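Local coordinates for protein fucose-binding lectin (PDB 6HTN) that binds fucose, holding methyl alpha-L-fucopyranoside in pockets of a beta-propeller lectin, at residues A[13-18]-A[35-40]; A[19-22]-A[27-30]; A[40-45]-A[85-90]; A[55-60]-A[65-70]. All coordinates share one frame; numbering follows the deposited sequence.

Contact 1: A[13-18]-A[35-40]. With MFU (methyl alpha-L-fucopyranoside), chain G; MFU (methyl alpha-L-fucopyranoside), chain O.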
# COMPACT_ATOMS: atom_id res chain seq x y z
N ILE A 13 20.37 -11.27 23.53
CA ILE A 13 19.75 -10.56 22.37
C ILE A 13 18.81 -9.46 22.88
O ILE A 13 18.06 -9.66 23.85
CB ILE A 13 19.04 -11.55 21.45
CG1 ILE A 13 18.60 -10.87 20.14
CG2 ILE A 13 17.86 -12.24 22.12
CD1 ILE A 13 19.77 -10.30 19.34
N HIS A 14 18.82 -8.33 22.20
CA HIS A 14 17.88 -7.21 22.37
C HIS A 14 17.17 -7.00 21.04
O HIS A 14 17.88 -6.92 20.02
CB HIS A 14 18.59 -5.95 22.82
CG HIS A 14 19.31 -6.16 24.12
ND1 HIS A 14 18.73 -5.79 25.34
CD2 HIS A 14 20.51 -6.75 24.40
CE1 HIS A 14 19.59 -6.12 26.33
NE2 HIS A 14 20.66 -6.72 25.80
N LEU A 15 15.84 -6.96 21.06
CA LEU A 15 15.05 -6.73 19.81
C LEU A 15 14.32 -5.42 19.96
O LEU A 15 13.77 -5.11 21.05
CB LEU A 15 14.05 -7.88 19.62
CG LEU A 15 14.58 -9.30 19.60
CD1 LEU A 15 13.42 -10.31 19.51
CD2 LEU A 15 15.53 -9.52 18.43
N ARG A 16 14.23 -4.67 18.87
CA ARG A 16 13.42 -3.44 18.83
C ARG A 16 12.57 -3.52 17.56
O ARG A 16 13.17 -3.57 16.45
CB ARG A 16 14.20 -2.16 18.92
CG ARG A 16 15.01 -2.02 20.20
CD ARG A 16 14.07 -1.76 21.40
NE ARG A 16 14.87 -1.55 22.64
CZ ARG A 16 15.29 -2.49 23.46
NH1 ARG A 16 15.12 -3.75 23.23
NH2 ARG A 16 15.94 -2.13 24.55
N ILE A 17 11.25 -3.52 17.69
CA ILE A 17 10.30 -3.72 16.56
C ILE A 17 9.46 -2.46 16.45
O ILE A 17 8.75 -2.11 17.44
CB ILE A 17 9.48 -4.99 16.76
CG1 ILE A 17 10.30 -6.22 17.12
CG2 ILE A 17 8.57 -5.22 15.56
CD1 ILE A 17 11.39 -6.58 16.08
N TYR A 18 9.44 -1.82 15.31
CA TYR A 18 8.78 -0.53 15.07
C TYR A 18 7.61 -0.72 14.10
O TYR A 18 7.77 -1.36 13.04
CB TYR A 18 9.77 0.50 14.51
CG TYR A 18 10.93 0.75 15.46
CD1 TYR A 18 10.81 1.65 16.52
CD2 TYR A 18 12.08 -0.00 15.37
CE1 TYR A 18 11.84 1.80 17.44
CE2 TYR A 18 13.11 0.15 16.26
CZ TYR A 18 12.99 1.05 17.30
OH TYR A 18 14.00 1.11 18.27
N ASN A 35 13.10 -11.49 28.71
CA ASN A 35 12.07 -12.52 28.85
C ASN A 35 10.66 -12.01 28.56
O ASN A 35 9.74 -12.81 28.72
CB ASN A 35 12.09 -13.06 30.28
CG ASN A 35 11.73 -12.02 31.31
OD1 ASN A 35 11.76 -10.79 31.14
ND2 ASN A 35 11.45 -12.53 32.50
N LYS A 36 10.48 -10.79 28.10
CA LYS A 36 9.12 -10.30 27.79
C LYS A 36 9.19 -9.11 26.85
O LYS A 36 10.18 -8.38 26.79
CB LYS A 36 8.39 -9.90 29.08
CG LYS A 36 8.95 -8.67 29.76
CD LYS A 36 8.29 -8.36 31.13
CE LYS A 36 8.75 -6.98 31.54
NZ LYS A 36 8.05 -6.48 32.76
N TRP A 37 8.09 -8.88 26.15
CA TRP A 37 7.91 -7.69 25.32
C TRP A 37 7.34 -6.54 26.12
O TRP A 37 6.36 -6.76 26.93
CB TRP A 37 7.01 -8.03 24.15
CG TRP A 37 7.65 -8.95 23.18
CD1 TRP A 37 7.50 -10.29 23.06
CD2 TRP A 37 8.57 -8.54 22.13
NE1 TRP A 37 8.29 -10.77 22.02
CE2 TRP A 37 8.95 -9.72 21.48
CE3 TRP A 37 9.09 -7.32 21.75
CZ2 TRP A 37 9.82 -9.69 20.37
CZ3 TRP A 37 9.96 -7.27 20.66
CH2 TRP A 37 10.31 -8.45 20.02
N TYR A 38 7.85 -5.35 25.91
CA TYR A 38 7.32 -4.14 26.56
C TYR A 38 7.34 -2.95 25.62
O TYR A 38 8.04 -2.99 24.54
CB TYR A 38 8.10 -3.91 27.85
CG TYR A 38 9.53 -3.45 27.70
CD1 TYR A 38 9.86 -2.12 27.58
CD2 TYR A 38 10.54 -4.39 27.68
CE1 TYR A 38 11.17 -1.70 27.41
CE2 TYR A 38 11.88 -3.99 27.55
CZ TYR A 38 12.19 -2.64 27.41
OH TYR A 38 13.46 -2.19 27.23
N ASP A 39 6.64 -1.92 25.95
CA ASP A 39 6.59 -0.70 25.13
C ASP A 39 7.84 0.13 25.38
O ASP A 39 8.13 0.55 26.52
CB ASP A 39 5.37 0.18 25.38
CG ASP A 39 4.04 -0.38 24.92
OD1 ASP A 39 4.00 -1.41 24.20
OD2 ASP A 39 3.01 0.16 25.47
N GLY A 40 8.56 0.48 24.32
CA GLY A 40 9.71 1.36 24.40
C GLY A 40 9.36 2.82 24.47
O GLY A 40 8.20 3.21 24.15
C1 MFU G . 14.74 1.08 25.99
C2 MFU G . 13.70 1.78 25.11
C3 MFU G . 14.21 2.94 24.31
C4 MFU G . 15.33 2.44 23.41
C5 MFU G . 16.32 1.81 24.42
C6 MFU G . 17.50 1.16 23.63
O1 MFU G . 15.12 2.13 26.80
O2 MFU G . 12.67 2.37 25.98
O3 MFU G . 13.23 3.56 23.46
O4 MFU G . 14.89 1.36 22.56
O5 MFU G . 15.79 0.65 25.07
CM MFU G . 16.10 1.67 27.78
C1 MFU O . 11.34 -16.31 21.48
C2 MFU O . 10.15 -15.50 20.99
C3 MFU O . 10.25 -14.11 21.49
C4 MFU O . 11.51 -13.39 21.13
C5 MFU O . 12.66 -14.24 21.74
C6 MFU O . 13.98 -13.63 21.36
O1 MFU O . 11.19 -16.35 22.89
O2 MFU O . 8.98 -16.16 21.52
O3 MFU O . 9.07 -13.36 21.05
O4 MFU O . 11.66 -13.37 19.71
O5 MFU O . 12.54 -15.55 21.22
CM MFU O . 12.35 -17.00 23.54
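Ring oxygen O5 of the chain G methyl fucoside is gripped by Arg-16, whose NH2 donates to it across 2.8 Å at 161° and whose NE adds a weak second bond; Tyr-38 brings its OH to 3.7 Å from that NH2. NE also donates to sugar O4 at 2.9 Å, so the sugar is met at the edge of the guanidinium, while the tyrosine ring is inclined 65° to it. A bend at chi2 (-72°) folds the arginine back along its own strand, where NH1 donates to Leu-15 O at 2.9 Å. Asp-33 joins the two residues, salt-bridged to Arg-16 NH2 and hydrogen-bonded to Tyr-38 OH, and so probably helps to position the guanidinium.

The other half of the contact is apolar and serves a different pocket. The benzo end of Trp-37 lies against two neighbours of the same strand face, its CH2 being 3.7 Å from both Leu-15 CD1 and Ile-17 CG1. At the ring edge its NE1 donates to O3 of the chain O fucoside, 2.9 Å away, in a site completed by Glu-129, Arg-117 and Ala-141 of the second subunit. Within the four-stranded propeller blade, strand 27-32 runs between these two segments, the second and fourth strands.

Contact 2: A[19-22]-A[27-30]. With MFU (methyl alpha-L-fucopyranoside), chain G.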
# COMPACT_ATOMS: atom_id res chain seq x y z
N SER A 19 6.48 -0.14 14.44
CA SER A 19 5.27 -0.23 13.60
C SER A 19 4.39 0.99 13.77
O SER A 19 4.52 1.73 14.74
CB SER A 19 4.53 -1.49 13.83
OG SER A 19 4.02 -1.56 15.19
N LEU A 20 3.51 1.24 12.80
CA LEU A 20 2.59 2.40 12.79
C LEU A 20 1.27 1.91 13.33
O LEU A 20 0.65 0.99 12.74
CB LEU A 20 2.45 2.95 11.37
CG LEU A 20 1.47 4.10 11.25
CD1 LEU A 20 1.92 5.29 12.06
CD2 LEU A 20 1.31 4.45 9.79
N GLN A 21 0.80 2.48 14.43
CA GLN A 21 -0.48 2.01 15.04
C GLN A 21 -1.70 2.47 14.23
O GLN A 21 -1.85 3.64 13.96
CB GLN A 21 -0.58 2.50 16.48
CG GLN A 21 0.53 1.95 17.36
CD GLN A 21 0.59 2.63 18.71
OE1 GLN A 21 -0.17 2.21 19.62
NE2 GLN A 21 1.37 3.68 18.86
N GLN A 22 -2.52 1.52 13.93
CA GLN A 22 -3.77 1.74 13.15
C GLN A 22 -4.71 2.68 13.90
O GLN A 22 -5.37 3.49 13.25
CB GLN A 22 -4.43 0.40 12.85
CG GLN A 22 -3.65 -0.46 11.86
CD GLN A 22 -4.12 -1.89 11.70
OE1 GLN A 22 -5.09 -2.30 12.34
NE2 GLN A 22 -3.48 -2.60 10.79
N LEU A 27 3.83 5.96 15.83
CA LEU A 27 4.78 4.83 15.86
C LEU A 27 4.80 4.18 17.24
O LEU A 27 4.75 4.91 18.28
CB LEU A 27 6.17 5.28 15.40
CG LEU A 27 6.28 5.74 13.95
CD1 LEU A 27 7.62 6.40 13.69
CD2 LEU A 27 6.02 4.62 12.99
N LEU A 28 4.85 2.88 17.21
CA LEU A 28 4.99 1.99 18.39
C LEU A 28 6.39 1.39 18.34
O LEU A 28 6.85 0.93 17.24
CB LEU A 28 3.95 0.88 18.28
CG LEU A 28 4.05 -0.27 19.26
CD1 LEU A 28 3.85 0.22 20.68
CD2 LEU A 28 3.03 -1.36 18.94
N GLU A 29 7.05 1.30 19.49
CA GLU A 29 8.31 0.56 19.65
C GLU A 29 8.08 -0.57 20.63
O GLU A 29 7.63 -0.27 21.78
CB GLU A 29 9.41 1.47 20.16
CG GLU A 29 10.72 0.75 20.43
CD GLU A 29 11.77 1.61 21.08
OE1 GLU A 29 11.41 2.42 21.99
OE2 GLU A 29 12.98 1.50 20.67
N ARG A 30 8.28 -1.79 20.22
CA ARG A 30 8.16 -2.97 21.10
C ARG A 30 9.56 -3.51 21.37
O ARG A 30 10.37 -3.59 20.43
CB ARG A 30 7.24 -4.04 20.55
CG ARG A 30 5.80 -3.56 20.46
CD ARG A 30 5.12 -3.45 21.85
NE ARG A 30 4.80 -4.79 22.28
CZ ARG A 30 4.40 -5.10 23.56
NH1 ARG A 30 4.39 -4.18 24.48
NH2 ARG A 30 3.95 -6.29 23.81
C1 MFU G . 14.74 1.08 25.99
C2 MFU G . 13.70 1.78 25.11
C3 MFU G . 14.21 2.94 24.31
C4 MFU G . 15.33 2.44 23.41
C5 MFU G . 16.32 1.81 24.42
C6 MFU G . 17.50 1.16 23.63
O1 MFU G . 15.12 2.13 26.80
O2 MFU G . 12.67 2.37 25.98
O3 MFU G . 13.23 3.56 23.46
O4 MFU G . 14.89 1.36 22.56
O5 MFU G . 15.79 0.65 25.07
CM MFU G . 16.10 1.67 27.78
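Ser-19 and Leu-28 clasp each other through two backbone bonds: Leu-28 N donates to Ser-19 O at 2.7 Å, and Ser-19 N donates to Leu-28 O at 3.0 Å. The carbonyl oxygen of Ser-19 also takes a CA-H contact from Leu-27 CA at 3.3 Å. Alongside this hydrogen-bonded pair, Gln-21 lays its CG against Leu-28 CB, 3.7 Å apart, the two side chains crossing at about a right angle. The amide end of Gln-21 is fixed by Lys-26 O and, more firmly, by Asn-44 OD1.

This is the loop end of an antiparallel beta hairpin, strands 13-20 and 27-32, which form the two middle strands of a propeller blade. Leu-20 faces Leu-27 in a non-hydrogen-bonded pair, with a loose apolar touch of CD1 on CD2 at 4.3 Å.

One residue on from the pair, Glu-29 holds the chain G fucoside. Its chain runs out extended from a chi1 of 177°, CG lying across from the backbone N, and the carboxylate accepts from sugar O3 through OE1 at 2.6 Å and from O4 through OE2 at 2.7 Å. In the second shell, Leu-42 N bonds OE1 and Tyr-18 OH bonds OE2, which should limit the rotation of the carboxylate.

Contact 3: A[40-45]-A[85-90]. With MFU (methyl alpha-L-fucopyranoside), chain G; MFU (methyl alpha-L-fucopyranoside), chain H.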
# COMPACT_ATOMS: atom_id res chain seq x y z
N GLY A 40 8.56 0.48 24.32
CA GLY A 40 9.71 1.36 24.40
C GLY A 40 9.36 2.82 24.47
O GLY A 40 8.20 3.21 24.15
N ALA A 41 10.31 3.66 24.80
CA ALA A 41 10.15 5.09 25.01
C ALA A 41 9.65 5.82 23.75
O ALA A 41 9.06 6.88 23.85
CB ALA A 41 11.41 5.69 25.54
N LEU A 42 9.97 5.28 22.55
CA LEU A 42 9.54 5.97 21.31
C LEU A 42 8.00 5.99 21.21
O LEU A 42 7.46 6.89 20.60
CB LEU A 42 10.19 5.28 20.11
CG LEU A 42 9.72 5.75 18.73
CD1 LEU A 42 10.88 5.67 17.72
CD2 LEU A 42 8.53 4.89 18.26
N THR A 43 7.37 4.98 21.81
CA THR A 43 5.91 4.71 21.63
C THR A 43 5.08 5.96 21.87
O THR A 43 5.23 6.62 22.93
CB THR A 43 5.48 3.60 22.56
OG1 THR A 43 6.19 2.43 22.21
CG2 THR A 43 3.99 3.32 22.51
N ASN A 44 4.18 6.26 20.92
CA ASN A 44 3.14 7.31 21.00
C ASN A 44 3.75 8.71 20.91
O ASN A 44 2.97 9.66 21.07
CB ASN A 44 2.24 7.10 22.23
CG ASN A 44 1.31 5.94 21.99
OD1 ASN A 44 1.01 5.56 20.84
ND2 ASN A 44 0.80 5.34 23.06
N GLN A 45 5.04 8.89 20.66
CA GLN A 45 5.60 10.23 20.56
C GLN A 45 5.44 10.84 19.18
O GLN A 45 5.37 12.08 19.07
CB GLN A 45 7.07 10.29 20.92
CG GLN A 45 7.40 10.00 22.37
CD GLN A 45 8.83 10.46 22.65
OE1 GLN A 45 9.20 11.61 22.40
NE2 GLN A 45 9.68 9.52 23.06
N ASP A 85 19.59 8.25 25.84
CA ASP A 85 18.49 8.38 26.84
C ASP A 85 17.28 9.12 26.33
O ASP A 85 16.36 9.29 27.12
CB ASP A 85 19.02 9.07 28.10
CG ASP A 85 19.70 10.41 27.82
OD1 ASP A 85 19.70 10.89 26.64
OD2 ASP A 85 20.32 10.95 28.78
N LYS A 86 17.20 9.49 25.05
CA LYS A 86 16.00 10.18 24.56
C LYS A 86 15.92 10.05 23.03
O LYS A 86 16.97 10.04 22.36
CB LYS A 86 15.96 11.66 24.92
CG LYS A 86 17.09 12.50 24.40
CD LYS A 86 17.21 13.89 25.11
N TRP A 87 14.72 10.06 22.51
CA TRP A 87 14.51 10.11 21.06
C TRP A 87 14.50 11.55 20.59
O TRP A 87 13.83 12.41 21.21
CB TRP A 87 13.20 9.41 20.71
CG TRP A 87 13.30 7.94 20.88
CD1 TRP A 87 12.94 7.20 21.94
CD2 TRP A 87 13.83 7.00 19.92
NE1 TRP A 87 13.20 5.89 21.75
CE2 TRP A 87 13.75 5.73 20.48
CE3 TRP A 87 14.36 7.13 18.62
CZ2 TRP A 87 14.17 4.58 19.84
CZ3 TRP A 87 14.75 6.00 17.97
CH2 TRP A 87 14.66 4.74 18.54
N TYR A 88 15.14 11.82 19.47
CA TYR A 88 15.11 13.16 18.85
C TYR A 88 15.04 13.04 17.33
O TYR A 88 15.44 11.99 16.76
CB TYR A 88 16.31 13.97 19.32
CG TYR A 88 17.65 13.46 18.85
CD1 TYR A 88 18.19 13.89 17.65
CD2 TYR A 88 18.39 12.58 19.60
CE1 TYR A 88 19.40 13.42 17.19
CE2 TYR A 88 19.62 12.11 19.18
CZ TYR A 88 20.14 12.55 17.97
OH TYR A 88 21.35 12.07 17.53
N SER A 89 14.54 14.10 16.70
CA SER A 89 14.45 14.16 15.23
C SER A 89 15.84 14.43 14.65
O SER A 89 16.49 15.39 15.07
CB SER A 89 13.45 15.18 14.79
OG SER A 89 13.45 15.31 13.37
N GLY A 90 16.32 13.58 13.75
CA GLY A 90 17.64 13.73 13.13
C GLY A 90 17.72 14.70 11.99
O GLY A 90 16.72 15.21 11.50
C1 MFU G . 14.74 1.08 25.99
C2 MFU G . 13.70 1.78 25.11
C3 MFU G . 14.21 2.94 24.31
C4 MFU G . 15.33 2.44 23.41
C5 MFU G . 16.32 1.81 24.42
C6 MFU G . 17.50 1.16 23.63
O1 MFU G . 15.12 2.13 26.80
O2 MFU G . 12.67 2.37 25.98
O3 MFU G . 13.23 3.56 23.46
O4 MFU G . 14.89 1.36 22.56
O5 MFU G . 15.79 0.65 25.07
CM MFU G . 16.10 1.67 27.78
C1 MFU H . 22.75 12.47 14.09
C2 MFU H . 21.61 12.66 13.09
C3 MFU H . 22.15 12.31 11.70
C4 MFU H . 22.64 10.90 11.69
C5 MFU H . 23.78 10.79 12.74
C6 MFU H . 24.32 9.38 12.80
O1 MFU H . 23.71 13.49 13.77
O2 MFU H . 21.19 14.02 13.17
O3 MFU H . 21.12 12.56 10.74
O4 MFU H . 21.65 9.96 12.07
O5 MFU H . 23.20 11.13 14.06
CM MFU H . 24.83 13.29 14.65
O HOH W 1 12.38 9.90 24.48
O HOH W 2 11.60 12.72 22.51
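Trp-87 sets its CG opposite its own carbonyl carbon (chi1 -71°) and turns the indole roughly upright on it (chi2 96°), which lays one face of the ring against Leu-42. The two residues belong to successive blades of the beta-propeller: Leu-42 follows the last strand of one, Trp-87 lies at the last strand of the next, and the fucoside of chain G binds in the cleft between them.

Leu-42 CB stands over the five-membered ring in a CH-pi contact, 3.6 Å from its centroid and 18° off the normal. At the edge of the indole, near its plane, NE1 donates to sugar O3 across 2.9 Å. NE1 also lies 3.4 Å from Leu-42 N, but both are donors; each finds its own acceptor, since Leu-42 N bonds OE1 of Glu-29, itself a partner of O3. Ala-41 N donates to sugar O2 at 2.9 Å and only weakly to O3.

The backbone that delivers these groups is wound into two overlapping turns, type I over 40-43 and type II over 42-45. Gly-40 O receives both N and OG1 of Thr-43, which reach it from the same face of its plane. Farther along, Gln-45 NE2 donates to Ala-41 O at 2.8 Å, bracing the loop while the amide bridges to strand 87-89 by water. One water accepts from Gln-45 NE2 and Trp-87 N; a second donates 2.6 Å bonds to Gln-45 OE1 and to Trp-87 O.

Contact 4: A[55-60]-A[65-70]. With MFU (methyl alpha-L-fucopyranoside), chain H.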
# COMPACT_ATOMS: atom_id res chain seq x y z
N THR A 55 17.69 0.76 11.85
CA THR A 55 19.08 0.24 11.90
C THR A 55 19.63 0.61 13.28
O THR A 55 19.13 1.55 13.91
CB THR A 55 19.90 0.79 10.71
OG1 THR A 55 21.10 -0.02 10.69
CG2 THR A 55 20.16 2.26 10.78
N SER A 56 20.67 -0.09 13.71
CA SER A 56 21.29 0.21 15.02
C SER A 56 22.74 -0.20 14.99
O SER A 56 23.13 -1.02 14.15
CB SER A 56 20.53 -0.49 16.12
OG SER A 56 20.59 -1.89 16.00
N TRP A 57 23.52 0.36 15.90
CA TRP A 57 24.95 -0.05 16.02
C TRP A 57 25.36 0.14 17.48
O TRP A 57 24.84 1.03 18.16
CB TRP A 57 25.82 0.78 15.10
CG TRP A 57 25.90 2.24 15.39
CD1 TRP A 57 26.85 2.89 16.13
CD2 TRP A 57 25.00 3.25 14.96
NE1 TRP A 57 26.64 4.22 16.14
CE2 TRP A 57 25.49 4.50 15.42
CE3 TRP A 57 23.84 3.25 14.17
CZ2 TRP A 57 24.86 5.70 15.17
CZ3 TRP A 57 23.25 4.47 13.91
CH2 TRP A 57 23.73 5.67 14.40
N LEU A 58 26.38 -0.62 17.86
CA LEU A 58 27.00 -0.51 19.21
C LEU A 58 28.27 0.29 19.11
O LEU A 58 29.11 -0.06 18.22
CB LEU A 58 27.32 -1.91 19.71
CG LEU A 58 26.15 -2.71 20.25
CD1 LEU A 58 26.54 -4.17 20.39
CD2 LEU A 58 25.66 -2.08 21.58
N ASP A 59 28.44 1.30 19.95
CA ASP A 59 29.74 2.03 19.99
C ASP A 59 30.72 1.24 20.86
O ASP A 59 30.36 0.19 21.42
CB ASP A 59 29.55 3.49 20.34
CG ASP A 59 29.13 3.75 21.76
OD1 ASP A 59 29.42 2.89 22.67
OD2 ASP A 59 28.52 4.81 21.97
N SER A 60 31.95 1.72 20.93
CA SER A 60 33.06 0.98 21.61
C SER A 60 32.78 0.90 23.11
O SER A 60 33.35 0.00 23.76
CB SER A 60 34.40 1.60 21.31
OG SER A 60 34.39 2.93 21.77
N HIS A 65 22.97 2.63 19.58
CA HIS A 65 22.44 3.79 18.86
C HIS A 65 21.41 3.24 17.87
O HIS A 65 21.70 2.19 17.25
CB HIS A 65 23.53 4.53 18.07
CG HIS A 65 24.61 5.03 18.97
ND1 HIS A 65 24.69 6.37 19.28
CD2 HIS A 65 25.62 4.38 19.60
CE1 HIS A 65 25.75 6.53 20.13
NE2 HIS A 65 26.30 5.34 20.36
N ILE A 66 20.26 3.89 17.78
CA ILE A 66 19.19 3.39 16.89
C ILE A 66 18.75 4.55 16.01
O ILE A 66 18.66 5.70 16.43
CB ILE A 66 18.00 2.84 17.70
CG1 ILE A 66 18.42 1.80 18.72
CG2 ILE A 66 16.92 2.31 16.76
CD1 ILE A 66 17.32 1.36 19.69
N ARG A 67 18.47 4.24 14.74
CA ARG A 67 17.89 5.21 13.82
C ARG A 67 16.68 4.56 13.14
O ARG A 67 16.78 3.43 12.67
CB ARG A 67 18.93 5.64 12.77
CG ARG A 67 20.15 6.36 13.34
CD ARG A 67 19.80 7.71 13.87
NE ARG A 67 20.97 8.46 14.38
CZ ARG A 67 21.46 8.33 15.60
NH1 ARG A 67 20.95 7.48 16.49
NH2 ARG A 67 22.51 9.07 15.92
N VAL A 68 15.58 5.28 13.15
CA VAL A 68 14.28 4.81 12.60
C VAL A 68 13.84 5.83 11.56
O VAL A 68 13.93 7.04 11.80
CB VAL A 68 13.25 4.71 13.77
CG1 VAL A 68 11.90 4.35 13.31
CG2 VAL A 68 13.70 3.74 14.80
N TYR A 69 13.37 5.35 10.42
CA TYR A 69 13.00 6.16 9.25
C TYR A 69 11.58 5.83 8.80
O TYR A 69 11.26 4.66 8.58
CB TYR A 69 14.01 5.92 8.10
CG TYR A 69 15.44 6.23 8.47
CD1 TYR A 69 15.91 7.53 8.38
CD2 TYR A 69 16.26 5.26 9.02
CE1 TYR A 69 17.21 7.84 8.78
CE2 TYR A 69 17.54 5.55 9.44
CZ TYR A 69 18.00 6.85 9.34
OH TYR A 69 19.25 7.16 9.83
N ALA A 70 10.75 6.85 8.68
CA ALA A 70 9.36 6.70 8.26
C ALA A 70 8.97 7.87 7.40
O ALA A 70 9.74 8.80 7.26
CB ALA A 70 8.44 6.60 9.47
C1 MFU H . 22.75 12.47 14.09
C2 MFU H . 21.61 12.66 13.09
C3 MFU H . 22.15 12.31 11.70
C4 MFU H . 22.64 10.90 11.69
C5 MFU H . 23.78 10.79 12.74
C6 MFU H . 24.32 9.38 12.80
O1 MFU H . 23.71 13.49 13.77
O2 MFU H . 21.19 14.02 13.17
O3 MFU H . 21.12 12.56 10.74
O4 MFU H . 21.65 9.96 12.07
O5 MFU H . 23.20 11.13 14.06
CM MFU H . 24.83 13.29 14.65
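Trp-57 offers one indole face to His-65, whose CB sits 3.5 Å from the centroid of the six-membered ring. The imidazole continues almost parallel to the indole, planes 5° apart, but is slid so far that the rings barely overlap, with 4.6 Å from its centroid to that of the five-membered ring. At the indole edge, CZ3 meets Arg-67 CG at 3.7 Å. Trp-57 CH2, in turn, lies over the centre of the Arg-67 guanidinium, but with the planes 58° apart the indole presents its rim there and no flat stack results.

The guanidinium edge carries the polar work: NE donates to O4 of the chain H fucoside at 2.8 Å and NH2 to its O5 at 2.9 Å, with NH1 tied to Ile-66 O. His-65 uses its edge too. NE2 donates to Asp-59 OD2 at 2.8 Å, almost straight (176°), with the acceptor in the ring plane, while Asp-59 OD1 is held by Ser-61 OG and Gln-63 N. Asp-83 takes up His-65 ND1 as well as Arg-67 NH2, so acids at both imidazole nitrogens would probably help to stabilise a positive ring.

Beneath the side chains runs a regular antiparallel hairpin, Thr-55 with Arg-67 and Trp-57 with His-65 forming hydrogen-bonded pairs around the non-hydrogen-bonded Ser-56 and Ile-66. In the propeller, its two strands open the four-stranded middle blade of the chain: Ile-66 packs on strand 13-20 of the preceding blade, whereas Trp-57, Arg-67 and Tyr-69 touch strand 114-121 of the following one.

In the fold
From the N terminus, after the opening strand 3-7, contact 1 joins the second and fourth strands of the first blade, opening at 13-18 and closing at 35-40 once the chain has passed through the hairpin of contact 2; contact 2 therefore lies wholly within its span. Gly-40 ends contact 1 and begins contact 3, so these two stand in series. Contact 3 reaches forward to 85-90, and the hairpin of contact 4 falls inside that longer loop, in the second blade. None of the four cross. Contacts 1, 2 and 3 meet at the chain G fucoside between the blades, with Tyr-18 touching Leu-42, Ile-66 and Trp-87; contacts 3 and 4 meet at the chain H fucoside, one site farther on.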